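Long-range contacts in mannosylglycerate hydrolase MGH1-like glycoside hydrolase domain-containing protein (Thermus thermophilus, PDB 2Z07), which probably hydrolyses mannosylglycerate, a solute made by thermophiles under osmotic stress, to mannose and glycerate, and glucosylglycerate to glucose and glycerate: residues Q31-S36 and L56-Y61; G67-I72 and L136-W141; A301-L306 and S317-E322; Y332-V337 and A376-D381. All blocks are in the same frame, centred on the assembly; numbering follows the deposited sequence.

Overall arrangement
The four contacts form two pairs on opposite sides of the chain's centre. Interactions 1 and 2, with centres 11 Å apart, join directly: Leu33 N lies 3.2 Å from His71 O, a probable backbone hydrogen bond. They lie close to the presumed catalytic site: interaction 1 holds Trp32, Leu33, Trp34 and Asp35, expected to bind substrate, and the Trp32 side chain is about 6 Å from that of Asp165, the likely proton donor. Interactions 3 and 4, with centres 13 Å apart, touch where Phe303 CE2 packs 3.9 Å from Leu334 CD1. Between the pairs centres are 28 to 31 Å apart. The Leu334 side chain is about 9 Å from that of Trp350, which probably binds substrate.

Interaction 1 of 4, residues Q31-S36 and L56-Y61; sequences QWLWDS and LCLFDY
Leu58 of helix 48-62 packs against Gln31 and Leu33 of the strand-to-helix junction 31-36, a buried contact of mixed character in a glycoside hydrolase family 63 member of the six-hairpin clan, consistent with an (alpha/alpha)6 barrel. Leu58 has the most surface covered here, and its two methyls divide the work. CD2 meets Leu33 CD1 at 3.5 Å, while CD1 lies 3.8 Å from Leu33 CA, close to the start of helix 33-43. Gln31 approaches from the short preceding strand. With CG anti to the backbone N (chi1 172°) and an extended chain beyond, its amide crosses Leu58 obliquely, and NE2 comes to 3.6 Å from Leu58 CB. Gln31 OE1 makes no hydrogen bond to Leu58 N, 3.5 Å away at a poor angle. Trp32, the N-cap residue, probably binds substrate and lies close to Gln103. Glu54, one turn earlier on helix 48-62, adds a second tie, its O accepting from Gln31 NE2 and its OE2 hydrogen-bonding Ser36 OG. Gln31 NE2 also donates to Ser36 OG at 3.0 Å, fixing the amide's rotation, with an N-H...O angle of 158° and the acceptor in the amide plane.

Interaction 2 of 4, residues G67-I72 and L136-W141; sequences GMLPHI and LAFHRW
Met68, present as selenomethionine, runs parallel to Trp141, its chain passing over one face of the indole. The CH-pi evidence is strong: Met68 CG sits 3.3 Å from the centroid of the Trp141 six-membered ring and only 10° off the ring normal. Nearer the backbone, Met68 CB lies 3.3 Å from Trp141 CE2, so two successive carbons rest on the same ring system. The chain is extended through chi1 (-175°) and chi2, which carries the selenium along the indole into an oblique Met-aromatic contact, Met68 SE lying 3.3 Å from Trp141 CZ2. A second CH-pi contact puts Leu69 CB 3.8 Å from the centroid of the Phe138 ring, over its face and offset toward the rim. These contacts pin the loop between helix 48-62 and strand 72-74 onto helix 121-146 of the presumed (alpha/alpha)6 barrel. Leu69 and Phe138 also both touch Leu33, a probable substrate-binding residue. Apolar packing continues from Leu69 CD2 to Phe138 CG at 3.6 Å. Backbone polarity enters through a CA-H...O contact, in which Phe138 CA is 3.2 Å from Gly67 O with 142° at the hydrogen; the same oxygen lies near the plane of the Phe138 ring, at its edge. Having no side chain lets Gly67 CA approach Ala137 O to 3.8 Å, and its positive phi is one that glycine adopts readily.

Interaction 3 of 4, residues A301-L306 and S317-E322; sequences AGFLPL and SLLAQE
The 3-10 turn ending at Phe303 and the short helix that follows present Phe303 and Leu306 to Leu319, which projects from helix 313-326. Phe303 and Leu319 run antiparallel, flank to flank, with Phe303 CD1 3.6 Å from Leu319 CG. The phenyl ring turns an edge toward the helix backbone: Leu319 O lies close to the ring plane, 3.2 Å from Phe303 CE1, so the carbonyl faces the ring's CH rim. Leu319 meets Leu306 tip to tip, its CD2 3.6 Å from Leu306 CG; the nearly eclipsed chi1 of -122° suggests a somewhat strained rotamer. Within the likely (alpha/alpha)6 barrel, this junction backs onto helix 356-368, where Val362 touches Phe303 and Phe366 touches Leu306. Strand 283-288 contributes Phe283, whose ring meets Phe303 edge-to-face and also packs on Leu319. One turn beyond Leu319, Glu322 crosses the phenyl group at about a right angle, and its CG comes to 4.1 Å from Phe303 CZ. Its carboxylate is engaged by other partners: OE1 forms a salt bridge with Arg325, whereas OE2 pairs with Lys298 and is hydrogen-bonded to NE1 of Trp326, whose ring meets Phe303 edge-to-face.

Interaction 4 of 4, residues Y332-V337 and A376-D381; sequences YLLPSV and ARLKAD
Leu333 is gripped by its backbone N-H and by its side chain at once. Its N donates to Asp381 OD2 across a short 2.6 Å, with an N-H...O angle of 161°; the donor stands 41° out of the carboxylate plane. The same oxygen crowds the leucine side chain, Asp381 OD2 lying 3.0 Å from Leu333 CB. Beyond that bond, Leu333 CD2 fits between two residues of the helix, 3.6 Å from Arg377 CG and 3.6 Å from Leu378 CD2. Bends at chi2 and chi3 of Arg377 turn one guanidinium face toward Leu333 CD2, which sits 3.8 Å above the plane, over its centre, with the two side chains crossing at about a right angle. Here an irregular loop is bound to helix 372-389 of the presumed (alpha/alpha)6 barrel. The next residue, Leu334, places its CB 3.9 Å from Leu378 CD2. In the second shell, Val362 of helix 356-368 touches both Leu334 and Leu378, and Asn359 ND2 makes a weak hydrogen bond to Leu333 O. The loop is further positioned by a backbone hydrogen bond between Tyr332 and Pro397, while the Tyr332 ring packs on Leu385 and Arg388, farther along helix 372-389.

Interaction 1 of 4, residues Q31-S36 and L56-Y61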
loop_
_atom_site.group_PDB
_atom_site.type_symbol
_atom_site.label_atom_id
_atom_site.label_comp_id
_atom_site.label_asym_id
_atom_site.label_seq_id
_atom_site.Cartn_x
_atom_site.Cartn_y
_atom_site.Cartn_z
ATOM N N GLN A 31 -9.907 2.686 -11.838
ATOM C CA GLN A 31 -9.829 2.199 -10.472
ATOM C C GLN A 31 -8.418 1.737 -10.132
ATOM O O GLN A 31 -7.752 1.092 -10.946
ATOM C CB GLN A 31 -10.820 1.054 -10.265
ATOM C CG GLN A 31 -10.687 0.346 -8.928
ATOM C CD GLN A 31 -11.827 -0.617 -8.667
ATOM O OE1 GLN A 31 -12.356 -1.227 -9.590
ATOM N NE2 GLN A 31 -12.203 -0.766 -7.402
ATOM N N TRP A 32 -7.970 2.077 -8.926
ATOM C CA TRP A 32 -6.642 1.703 -8.454
ATOM C C TRP A 32 -6.710 0.667 -7.337
ATOM O O TRP A 32 -7.511 0.789 -6.407
ATOM C CB TRP A 32 -5.893 2.936 -7.955
ATOM C CG TRP A 32 -5.452 3.855 -9.040
ATOM C CD1 TRP A 32 -6.244 4.497 -9.954
ATOM C CD2 TRP A 32 -4.107 4.259 -9.317
ATOM N NE1 TRP A 32 -5.469 5.282 -10.782
ATOM C CE2 TRP A 32 -4.155 5.152 -10.412
ATOM C CE3 TRP A 32 -2.864 3.953 -8.744
ATOM C CZ2 TRP A 32 -3.004 5.742 -10.948
ATOM C CZ3 TRP A 32 -1.720 4.539 -9.276
ATOM C CH2 TRP A 32 -1.800 5.425 -10.370
ATOM N N LEU A 33 -5.852 -0.342 -7.435
ATOM C CA LEU A 33 -5.784 -1.431 -6.466
ATOM C C LEU A 33 -5.527 -0.965 -5.034
ATOM O O LEU A 33 -6.348 -1.189 -4.144
ATOM C CB LEU A 33 -4.690 -2.423 -6.885
ATOM C CG LEU A 33 -4.200 -3.468 -5.874
ATOM C CD1 LEU A 33 -5.322 -4.430 -5.523
ATOM C CD2 LEU A 33 -3.024 -4.224 -6.466
ATOM N N TRP A 34 -4.389 -0.319 -4.814
ATOM C CA TRP A 34 -4.035 0.135 -3.474
ATOM C C TRP A 34 -5.072 1.113 -2.917
ATOM O O TRP A 34 -5.582 0.929 -1.807
ATOM C CB TRP A 34 -2.638 0.772 -3.495
ATOM C CG TRP A 34 -1.940 0.776 -2.161
ATOM C CD1 TRP A 34 -2.183 -0.059 -1.105
ATOM C CD2 TRP A 34 -0.840 1.612 -1.764
ATOM N NE1 TRP A 34 -1.302 0.202 -0.078
ATOM C CE2 TRP A 34 -0.467 1.222 -0.456
ATOM C CE3 TRP A 34 -0.132 2.649 -2.387
ATOM C CZ2 TRP A 34 0.583 1.834 0.239
ATOM C CZ3 TRP A 34 0.915 3.257 -1.693
ATOM C CH2 TRP A 34 1.261 2.845 -0.396
ATOM N N ASP A 35 -5.391 2.140 -3.697
ATOM C CA ASP A 35 -6.356 3.154 -3.291
ATOM C C ASP A 35 -7.732 2.593 -2.935
ATOM O O ASP A 35 -8.295 2.960 -1.898
ATOM C CB ASP A 35 -6.510 4.211 -4.391
ATOM C CG ASP A 35 -5.213 4.932 -4.690
ATOM O OD1 ASP A 35 -4.275 4.280 -5.195
ATOM O OD2 ASP A 35 -5.131 6.150 -4.411
ATOM N N SER A 36 -8.270 1.720 -3.789
ATOM C CA SER A 36 -9.592 1.127 -3.559
ATOM C C SER A 36 -9.681 0.323 -2.275
ATOM O O SER A 36 -10.750 0.225 -1.678
ATOM C CB SER A 36 -10.006 0.236 -4.734
ATOM O OG SER A 36 -10.432 1.014 -5.841
ATOM N N LEU A 56 -15.328 -5.859 -4.849
ATOM C CA LEU A 56 -15.869 -6.815 -5.812
ATOM C C LEU A 56 -15.555 -6.299 -7.218
ATOM O O LEU A 56 -15.202 -7.069 -8.112
ATOM C CB LEU A 56 -17.385 -6.961 -5.642
ATOM C CG LEU A 56 -17.883 -7.567 -4.325
ATOM C CD1 LEU A 56 -19.405 -7.660 -4.338
ATOM C CD2 LEU A 56 -17.276 -8.945 -4.132
ATOM N N CYS A 57 -15.680 -4.988 -7.399
ATOM C CA CYS A 57 -15.413 -4.352 -8.686
ATOM C C CYS A 57 -13.941 -4.525 -9.059
ATOM O O CYS A 57 -13.610 -4.876 -10.196
ATOM C CB CYS A 57 -15.769 -2.863 -8.615
ATOM S SG CYS A 57 -15.638 -1.943 -10.181
ATOM N N LEU A 58 -13.060 -4.291 -8.094
ATOM C CA LEU A 58 -11.622 -4.425 -8.312
ATOM C C LEU A 58 -11.235 -5.822 -8.799
ATOM O O LEU A 58 -10.460 -5.969 -9.747
ATOM C CB LEU A 58 -10.868 -4.120 -7.017
ATOM C CG LEU A 58 -9.345 -4.237 -7.056
ATOM C CD1 LEU A 58 -8.754 -3.217 -8.035
ATOM C CD2 LEU A 58 -8.805 -4.006 -5.650
ATOM N N PHE A 59 -11.771 -6.845 -8.140
ATOM C CA PHE A 59 -11.474 -8.226 -8.505
ATOM C C PHE A 59 -12.175 -8.692 -9.780
ATOM O O PHE A 59 -11.542 -9.288 -10.652
ATOM C CB PHE A 59 -11.843 -9.163 -7.350
ATOM C CG PHE A 59 -10.784 -9.265 -6.284
ATOM C CD1 PHE A 59 -9.724 -10.163 -6.421
ATOM C CD2 PHE A 59 -10.837 -8.458 -5.149
ATOM C CE1 PHE A 59 -8.729 -10.259 -5.444
ATOM C CE2 PHE A 59 -9.846 -8.545 -4.163
ATOM C CZ PHE A 59 -8.789 -9.449 -4.312
ATOM N N ASP A 60 -13.475 -8.426 -9.889
ATOM C CA ASP A 60 -14.243 -8.853 -11.058
ATOM C C ASP A 60 -13.754 -8.270 -12.378
ATOM O O ASP A 60 -13.654 -8.986 -13.369
ATOM C CB ASP A 60 -15.731 -8.512 -10.897
ATOM C CG ASP A 60 -16.411 -9.343 -9.828
ATOM O OD1 ASP A 60 -16.008 -10.512 -9.636
ATOM O OD2 ASP A 60 -17.361 -8.835 -9.190
ATOM N N TYR A 61 -13.447 -6.979 -12.389
ATOM C CA TYR A 61 -12.996 -6.311 -13.607
ATOM C C TYR A 61 -11.489 -6.175 -13.768
ATOM O O TYR A 61 -11.015 -5.758 -14.827
ATOM C CB TYR A 61 -13.619 -4.918 -13.686
ATOM C CG TYR A 61 -15.105 -4.924 -13.958
ATOM C CD1 TYR A 61 -15.594 -5.031 -15.260
ATOM C CD2 TYR A 61 -16.023 -4.839 -12.913
ATOM C CE1 TYR A 61 -16.966 -5.051 -15.514
ATOM C CE2 TYR A 61 -17.393 -4.860 -13.155
ATOM C CZ TYR A 61 -17.856 -4.964 -14.455
ATOM O OH TYR A 61 -19.211 -4.973 -14.695
#

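Interaction 2 of 4, residues G67-I72 and L136-W141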
loop_
_atom_site.group_PDB
_atom_site.type_symbol
_atom_site.label_atom_id
_atom_site.label_comp_id
_atom_site.label_asym_id
_atom_site.label_seq_id
_atom_site.Cartn_x
_atom_site.Cartn_y
_atom_site.Cartn_z
ATOM N N GLY A 67 -4.142 -14.637 -11.738
ATOM C CA GLY A 67 -4.287 -14.205 -10.359
ATOM C C GLY A 67 -3.810 -12.797 -10.033
ATOM O O GLY A 67 -4.167 -12.256 -8.982
HETATM N N MSE A 68 -3.022 -12.191 -10.920
HETATM C CA MSE A 68 -2.503 -10.850 -10.670
HETATM C C MSE A 68 -3.570 -9.759 -10.634
HETATM O O MSE A 68 -4.519 -9.768 -11.419
HETATM C CB MSE A 68 -1.448 -10.451 -11.723
HETATM C CG MSE A 68 -0.781 -9.089 -11.418
HETATM SE SE MSE A 68 0.261 -8.286 -12.706
HETATM C CE MSE A 68 -1.022 -7.500 -13.681
ATOM N N LEU A 69 -3.411 -8.832 -9.695
ATOM C CA LEU A 69 -4.304 -7.686 -9.590
ATOM C C LEU A 69 -3.462 -6.516 -10.077
ATOM O O LEU A 69 -2.434 -6.191 -9.476
ATOM C CB LEU A 69 -4.745 -7.439 -8.143
ATOM C CG LEU A 69 -6.029 -8.126 -7.675
ATOM C CD1 LEU A 69 -7.226 -7.558 -8.430
ATOM C CD2 LEU A 69 -5.918 -9.634 -7.889
ATOM N N PRO A 70 -3.877 -5.878 -11.185
ATOM C CA PRO A 70 -3.168 -4.739 -11.774
ATOM C C PRO A 70 -3.285 -3.514 -10.882
ATOM O O PRO A 70 -4.286 -3.344 -10.189
ATOM C CB PRO A 70 -3.873 -4.559 -13.113
ATOM C CG PRO A 70 -5.297 -4.898 -12.764
ATOM C CD PRO A 70 -5.138 -6.141 -11.908
ATOM N N HIS A 71 -2.279 -2.649 -10.895
ATOM C CA HIS A 71 -2.353 -1.482 -10.038
ATOM C C HIS A 71 -3.416 -0.512 -10.542
ATOM O O HIS A 71 -3.811 0.420 -9.836
ATOM C CB HIS A 71 -0.973 -0.816 -9.909
ATOM C CG HIS A 71 -0.625 0.138 -11.011
ATOM N ND1 HIS A 71 -0.507 -0.247 -12.329
ATOM C CD2 HIS A 71 -0.297 1.452 -10.971
ATOM C CE1 HIS A 71 -0.119 0.788 -13.053
ATOM N NE2 HIS A 71 0.016 1.831 -12.253
ATOM N N ILE A 72 -3.899 -0.767 -11.759
ATOM C CA ILE A 72 -4.930 0.061 -12.373
ATOM C C ILE A 72 -5.856 -0.737 -13.284
ATOM O O ILE A 72 -5.410 -1.581 -14.068
ATOM C CB ILE A 72 -4.331 1.188 -13.242
ATOM C CG1 ILE A 72 -3.455 2.114 -12.399
ATOM C CG2 ILE A 72 -5.456 1.980 -13.896
ATOM C CD1 ILE A 72 -2.721 3.157 -13.223
ATOM N N LEU A 136 -6.614 -15.541 -2.452
ATOM C CA LEU A 136 -5.638 -16.624 -2.461
ATOM C C LEU A 136 -4.861 -16.582 -3.773
ATOM O O LEU A 136 -3.631 -16.652 -3.786
ATOM C CB LEU A 136 -6.335 -17.984 -2.343
ATOM C CG LEU A 136 -6.018 -18.899 -1.159
ATOM C CD1 LEU A 136 -6.399 -20.327 -1.541
ATOM C CD2 LEU A 136 -4.542 -18.837 -0.793
ATOM N N ALA A 137 -5.597 -16.457 -4.872
ATOM C CA ALA A 137 -5.003 -16.412 -6.204
ATOM C C ALA A 137 -4.037 -15.247 -6.384
ATOM O O ALA A 137 -2.995 -15.398 -7.023
ATOM C CB ALA A 137 -6.104 -16.352 -7.262
ATOM N N PHE A 138 -4.376 -14.083 -5.830
ATOM C CA PHE A 138 -3.500 -12.919 -5.942
ATOM C C PHE A 138 -2.204 -13.154 -5.163
ATOM O O PHE A 138 -1.104 -12.922 -5.683
ATOM C CB PHE A 138 -4.212 -11.654 -5.436
ATOM C CG PHE A 138 -3.357 -10.407 -5.487
ATOM C CD1 PHE A 138 -2.509 -10.169 -6.565
ATOM C CD2 PHE A 138 -3.412 -9.464 -4.461
ATOM C CE1 PHE A 138 -1.726 -9.009 -6.627
ATOM C CE2 PHE A 138 -2.638 -8.302 -4.509
ATOM C CZ PHE A 138 -1.792 -8.073 -5.593
ATOM N N HIS A 139 -2.321 -13.619 -3.921
ATOM C CA HIS A 139 -1.125 -13.891 -3.126
ATOM C C HIS A 139 -0.272 -14.963 -3.810
ATOM O O HIS A 139 0.952 -14.857 -3.848
ATOM C CB HIS A 139 -1.496 -14.366 -1.718
ATOM C CG HIS A 139 -1.866 -13.260 -0.781
ATOM N ND1 HIS A 139 -2.841 -12.329 -1.071
ATOM C CD2 HIS A 139 -1.411 -12.954 0.456
ATOM C CE1 HIS A 139 -2.970 -11.498 -0.050
ATOM N NE2 HIS A 139 -2.114 -11.856 0.889
ATOM N N ARG A 140 -0.924 -15.997 -4.337
ATOM C CA ARG A 140 -0.209 -17.079 -5.013
ATOM C C ARG A 140 0.598 -16.525 -6.187
ATOM O O ARG A 140 1.776 -16.833 -6.336
ATOM C CB ARG A 140 -1.192 -18.152 -5.508
ATOM C CG ARG A 140 -0.513 -19.357 -6.149
ATOM C CD ARG A 140 -1.521 -20.373 -6.705
ATOM N NE ARG A 140 -2.427 -20.881 -5.680
ATOM C CZ ARG A 140 -3.737 -20.659 -5.673
ATOM N NH1 ARG A 140 -4.288 -19.939 -6.639
ATOM N NH2 ARG A 140 -4.499 -21.166 -4.714
ATOM N N TRP A 141 -0.040 -15.698 -7.011
ATOM C CA TRP A 141 0.628 -15.087 -8.164
ATOM C C TRP A 141 1.854 -14.300 -7.704
ATOM O O TRP A 141 2.940 -14.407 -8.286
ATOM C CB TRP A 141 -0.328 -14.134 -8.897
ATOM C CG TRP A 141 0.337 -13.381 -10.031
ATOM C CD1 TRP A 141 0.528 -13.824 -11.311
ATOM C CD2 TRP A 141 0.972 -12.096 -9.956
ATOM N NE1 TRP A 141 1.244 -12.900 -12.033
ATOM C CE2 TRP A 141 1.532 -11.832 -11.226
ATOM C CE3 TRP A 141 1.126 -11.144 -8.936
ATOM C CZ2 TRP A 141 2.235 -10.653 -11.505
ATOM C CZ3 TRP A 141 1.827 -9.971 -9.214
ATOM C CH2 TRP A 141 2.372 -9.739 -10.491
#

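Interaction 3 of 4, residues A301-L306 and S317-E322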
loop_
_atom_site.group_PDB
_atom_site.type_symbol
_atom_site.label_atom_id
_atom_site.label_comp_id
_atom_site.label_asym_id
_atom_site.label_seq_id
_atom_site.Cartn_x
_atom_site.Cartn_y
_atom_site.Cartn_z
ATOM N N ALA A 301 8.674 3.714 4.790
ATOM C CA ALA A 301 8.325 2.318 4.532
ATOM C C ALA A 301 9.055 1.397 5.518
ATOM O O ALA A 301 8.564 0.317 5.862
ATOM C CB ALA A 301 8.690 1.937 3.085
ATOM N N GLY A 302 10.221 1.840 5.974
ATOM C CA GLY A 302 11.015 1.050 6.909
ATOM C C GLY A 302 10.361 0.834 8.262
ATOM O O GLY A 302 10.840 0.039 9.066
ATOM N N PHE A 303 9.274 1.554 8.523
ATOM C CA PHE A 303 8.545 1.421 9.781
ATOM C C PHE A 303 7.441 0.374 9.640
ATOM O O PHE A 303 6.990 -0.205 10.629
ATOM C CB PHE A 303 7.902 2.761 10.168
ATOM C CG PHE A 303 8.874 3.781 10.718
ATOM C CD1 PHE A 303 9.358 3.672 12.020
ATOM C CD2 PHE A 303 9.296 4.854 9.932
ATOM C CE1 PHE A 303 10.247 4.614 12.538
ATOM C CE2 PHE A 303 10.186 5.807 10.439
ATOM C CZ PHE A 303 10.661 5.687 11.744
ATOM N N LEU A 304 7.025 0.127 8.403
ATOM C CA LEU A 304 5.935 -0.802 8.122
ATOM C C LEU A 304 5.989 -2.218 8.694
ATOM O O LEU A 304 4.942 -2.819 8.918
ATOM C CB LEU A 304 5.674 -0.846 6.614
ATOM C CG LEU A 304 5.096 0.487 6.111
ATOM C CD1 LEU A 304 5.111 0.541 4.593
ATOM C CD2 LEU A 304 3.674 0.652 6.644
ATOM N N PRO A 305 7.187 -2.778 8.937
ATOM C CA PRO A 305 7.134 -4.136 9.495
ATOM C C PRO A 305 6.366 -4.172 10.827
ATOM O O PRO A 305 5.910 -5.235 11.273
ATOM C CB PRO A 305 8.608 -4.506 9.637
ATOM C CG PRO A 305 9.217 -3.829 8.426
ATOM C CD PRO A 305 8.548 -2.454 8.465
ATOM N N LEU A 306 6.217 -3.005 11.459
ATOM C CA LEU A 306 5.472 -2.910 12.720
ATOM C C LEU A 306 4.019 -3.278 12.407
ATOM O O LEU A 306 3.308 -3.847 13.231
ATOM C CB LEU A 306 5.527 -1.477 13.273
ATOM C CG LEU A 306 6.873 -1.007 13.835
ATOM C CD1 LEU A 306 6.910 0.516 13.932
ATOM C CD2 LEU A 306 7.085 -1.656 15.202
ATOM N N SER A 317 11.176 -0.612 19.652
ATOM C CA SER A 317 11.520 0.564 20.444
ATOM C C SER A 317 12.625 1.360 19.761
ATOM O O SER A 317 12.690 2.577 19.899
ATOM C CB SER A 317 11.951 0.168 21.857
ATOM O OG SER A 317 13.202 -0.484 21.837
ATOM N N LEU A 318 13.499 0.682 19.021
ATOM C CA LEU A 318 14.557 1.400 18.323
ATOM C C LEU A 318 13.894 2.188 17.203
ATOM O O LEU A 318 14.333 3.278 16.841
ATOM C CB LEU A 318 15.596 0.436 17.745
ATOM C CG LEU A 318 16.501 -0.278 18.753
ATOM C CD1 LEU A 318 17.347 -1.325 18.034
ATOM C CD2 LEU A 318 17.386 0.750 19.462
ATOM N N LEU A 319 12.822 1.623 16.661
ATOM C CA LEU A 319 12.076 2.274 15.590
ATOM C C LEU A 319 11.337 3.486 16.169
ATOM O O LEU A 319 11.246 4.535 15.538
ATOM C CB LEU A 319 11.073 1.285 14.993
ATOM C CG LEU A 319 11.155 0.957 13.496
ATOM C CD1 LEU A 319 12.601 0.853 13.026
ATOM C CD2 LEU A 319 10.393 -0.345 13.239
ATOM N N ALA A 320 10.803 3.326 17.375
ATOM C CA ALA A 320 10.075 4.406 18.030
ATOM C C ALA A 320 11.039 5.566 18.255
ATOM O O ALA A 320 10.704 6.718 18.003
ATOM C CB ALA A 320 9.496 3.924 19.361
ATOM N N GLN A 321 12.247 5.242 18.709
ATOM C CA GLN A 321 13.274 6.247 18.962
ATOM C C GLN A 321 13.637 6.984 17.684
ATOM O O GLN A 321 13.907 8.187 17.710
ATOM C CB GLN A 321 14.524 5.592 19.553
ATOM C CG GLN A 321 14.273 4.944 20.904
ATOM C CD GLN A 321 15.493 4.241 21.466
ATOM O OE1 GLN A 321 15.403 3.546 22.475
ATOM N NE2 GLN A 321 16.637 4.417 20.819
ATOM N N GLU A 322 13.650 6.262 16.564
ATOM C CA GLU A 322 13.974 6.868 15.276
ATOM C C GLU A 322 12.847 7.814 14.857
ATOM O O GLU A 322 13.101 8.925 14.394
ATOM C CB GLU A 322 14.165 5.783 14.207
ATOM C CG GLU A 322 14.572 6.295 12.821
ATOM C CD GLU A 322 15.976 6.890 12.788
ATOM O OE1 GLU A 322 16.758 6.624 13.720
ATOM O OE2 GLU A 322 16.307 7.613 11.820
#

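Interaction 4 of 4, residues Y332-V337 and A376-D381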
loop_
_atom_site.group_PDB
_atom_site.type_symbol
_atom_site.label_atom_id
_atom_site.label_comp_id
_atom_site.label_asym_id
_atom_site.label_seq_id
_atom_site.Cartn_x
_atom_site.Cartn_y
_atom_site.Cartn_z
ATOM N N TYR A 332 5.059 18.069 11.560
ATOM C CA TYR A 332 4.070 17.006 11.463
ATOM C C TYR A 332 4.771 15.678 11.290
ATOM O O TYR A 332 5.660 15.520 10.444
ATOM C CB TYR A 332 3.105 17.280 10.315
ATOM C CG TYR A 332 2.372 18.589 10.496
ATOM C CD1 TYR A 332 2.901 19.781 9.996
ATOM C CD2 TYR A 332 1.170 18.645 11.202
ATOM C CE1 TYR A 332 2.251 20.994 10.191
ATOM C CE2 TYR A 332 0.509 19.854 11.406
ATOM C CZ TYR A 332 1.056 21.025 10.896
ATOM O OH TYR A 332 0.407 22.226 11.078
ATOM N N LEU A 333 4.351 14.719 12.103
ATOM C CA LEU A 333 4.970 13.416 12.115
ATOM C C LEU A 333 4.809 12.476 10.944
ATOM O O LEU A 333 3.749 12.338 10.318
ATOM C CB LEU A 333 4.612 12.674 13.401
ATOM C CG LEU A 333 5.729 11.732 13.848
ATOM C CD1 LEU A 333 7.048 12.488 13.884
ATOM C CD2 LEU A 333 5.401 11.150 15.215
ATOM N N LEU A 334 5.943 11.831 10.707
ATOM C CA LEU A 334 6.216 10.845 9.688
ATOM C C LEU A 334 6.393 11.290 8.256
ATOM O O LEU A 334 5.559 11.022 7.387
ATOM C CB LEU A 334 5.244 9.668 9.759
ATOM C CG LEU A 334 6.140 8.442 9.512
ATOM C CD1 LEU A 334 7.328 8.513 10.476
ATOM C CD2 LEU A 334 5.379 7.137 9.694
ATOM N N PRO A 335 7.501 11.997 7.997
ATOM C CA PRO A 335 7.824 12.475 6.654
ATOM C C PRO A 335 8.123 11.158 5.934
ATOM O O PRO A 335 8.489 10.177 6.588
ATOM C CB PRO A 335 9.092 13.296 6.874
ATOM C CG PRO A 335 8.939 13.789 8.288
ATOM C CD PRO A 335 8.428 12.561 8.994
ATOM N N SER A 336 7.967 11.123 4.617
ATOM C CA SER A 336 8.226 9.898 3.866
ATOM C C SER A 336 9.717 9.554 3.783
ATOM O O SER A 336 10.093 8.492 3.282
ATOM C CB SER A 336 7.616 10.007 2.467
ATOM O OG SER A 336 7.837 11.289 1.911
ATOM N N VAL A 337 10.564 10.456 4.275
ATOM C CA VAL A 337 12.004 10.233 4.288
ATOM C C VAL A 337 12.617 10.989 5.463
ATOM O O VAL A 337 12.133 12.053 5.843
ATOM C CB VAL A 337 12.677 10.708 2.974
ATOM C CG1 VAL A 337 12.533 12.207 2.823
ATOM C CG2 VAL A 337 14.147 10.328 2.976
ATOM N N ALA A 376 -0.683 7.892 18.978
ATOM C CA ALA A 376 -1.640 8.991 19.126
ATOM C C ALA A 376 -1.157 10.238 18.386
ATOM O O ALA A 376 -1.955 10.959 17.792
ATOM C CB ALA A 376 -1.860 9.309 20.613
ATOM N N ARG A 377 0.149 10.489 18.426
ATOM C CA ARG A 377 0.723 11.640 17.738
ATOM C C ARG A 377 0.508 11.515 16.230
ATOM O O ARG A 377 0.103 12.471 15.566
ATOM C CB ARG A 377 2.226 11.748 18.023
ATOM C CG ARG A 377 2.920 12.804 17.170
ATOM C CD ARG A 377 3.510 13.906 18.023
ATOM N NE ARG A 377 4.910 13.660 18.360
ATOM C CZ ARG A 377 5.936 14.125 17.653
ATOM N NH1 ARG A 377 5.714 14.864 16.573
ATOM N NH2 ARG A 377 7.180 13.861 18.030
ATOM N N LEU A 378 0.786 10.333 15.690
ATOM C CA LEU A 378 0.620 10.101 14.255
ATOM C C LEU A 378 -0.811 10.386 13.820
ATOM O O LEU A 378 -1.044 10.966 12.758
ATOM C CB LEU A 378 0.997 8.659 13.899
ATOM C CG LEU A 378 2.483 8.332 14.057
ATOM C CD1 LEU A 378 2.729 6.845 13.843
ATOM C CD2 LEU A 378 3.276 9.163 13.067
ATOM N N LYS A 379 -1.769 9.980 14.647
ATOM C CA LYS A 379 -3.176 10.206 14.343
ATOM C C LYS A 379 -3.500 11.696 14.489
ATOM O O LYS A 379 -4.158 12.284 13.629
ATOM C CB LYS A 379 -4.061 9.378 15.282
ATOM C CG LYS A 379 -5.548 9.498 14.993
ATOM C CD LYS A 379 -6.374 8.706 15.994
ATOM C CE LYS A 379 -7.862 8.847 15.720
ATOM N NZ LYS A 379 -8.683 8.088 16.713
ATOM N N ALA A 380 -3.032 12.302 15.577
ATOM C CA ALA A 380 -3.274 13.725 15.813
ATOM C C ALA A 380 -2.756 14.574 14.649
ATOM O O ALA A 380 -3.468 15.441 14.151
ATOM C CB ALA A 380 -2.616 14.160 17.113
ATOM N N ASP A 381 -1.519 14.331 14.220
ATOM C CA ASP A 381 -0.956 15.087 13.102
ATOM C C ASP A 381 -1.767 14.863 11.828
ATOM O O ASP A 381 -2.028 15.805 11.081
ATOM C CB ASP A 381 0.515 14.704 12.857
ATOM C CG ASP A 381 1.448 15.280 13.909
ATOM O OD1 ASP A 381 1.009 16.180 14.653
ATOM O OD2 ASP A 381 2.620 14.848 13.991
#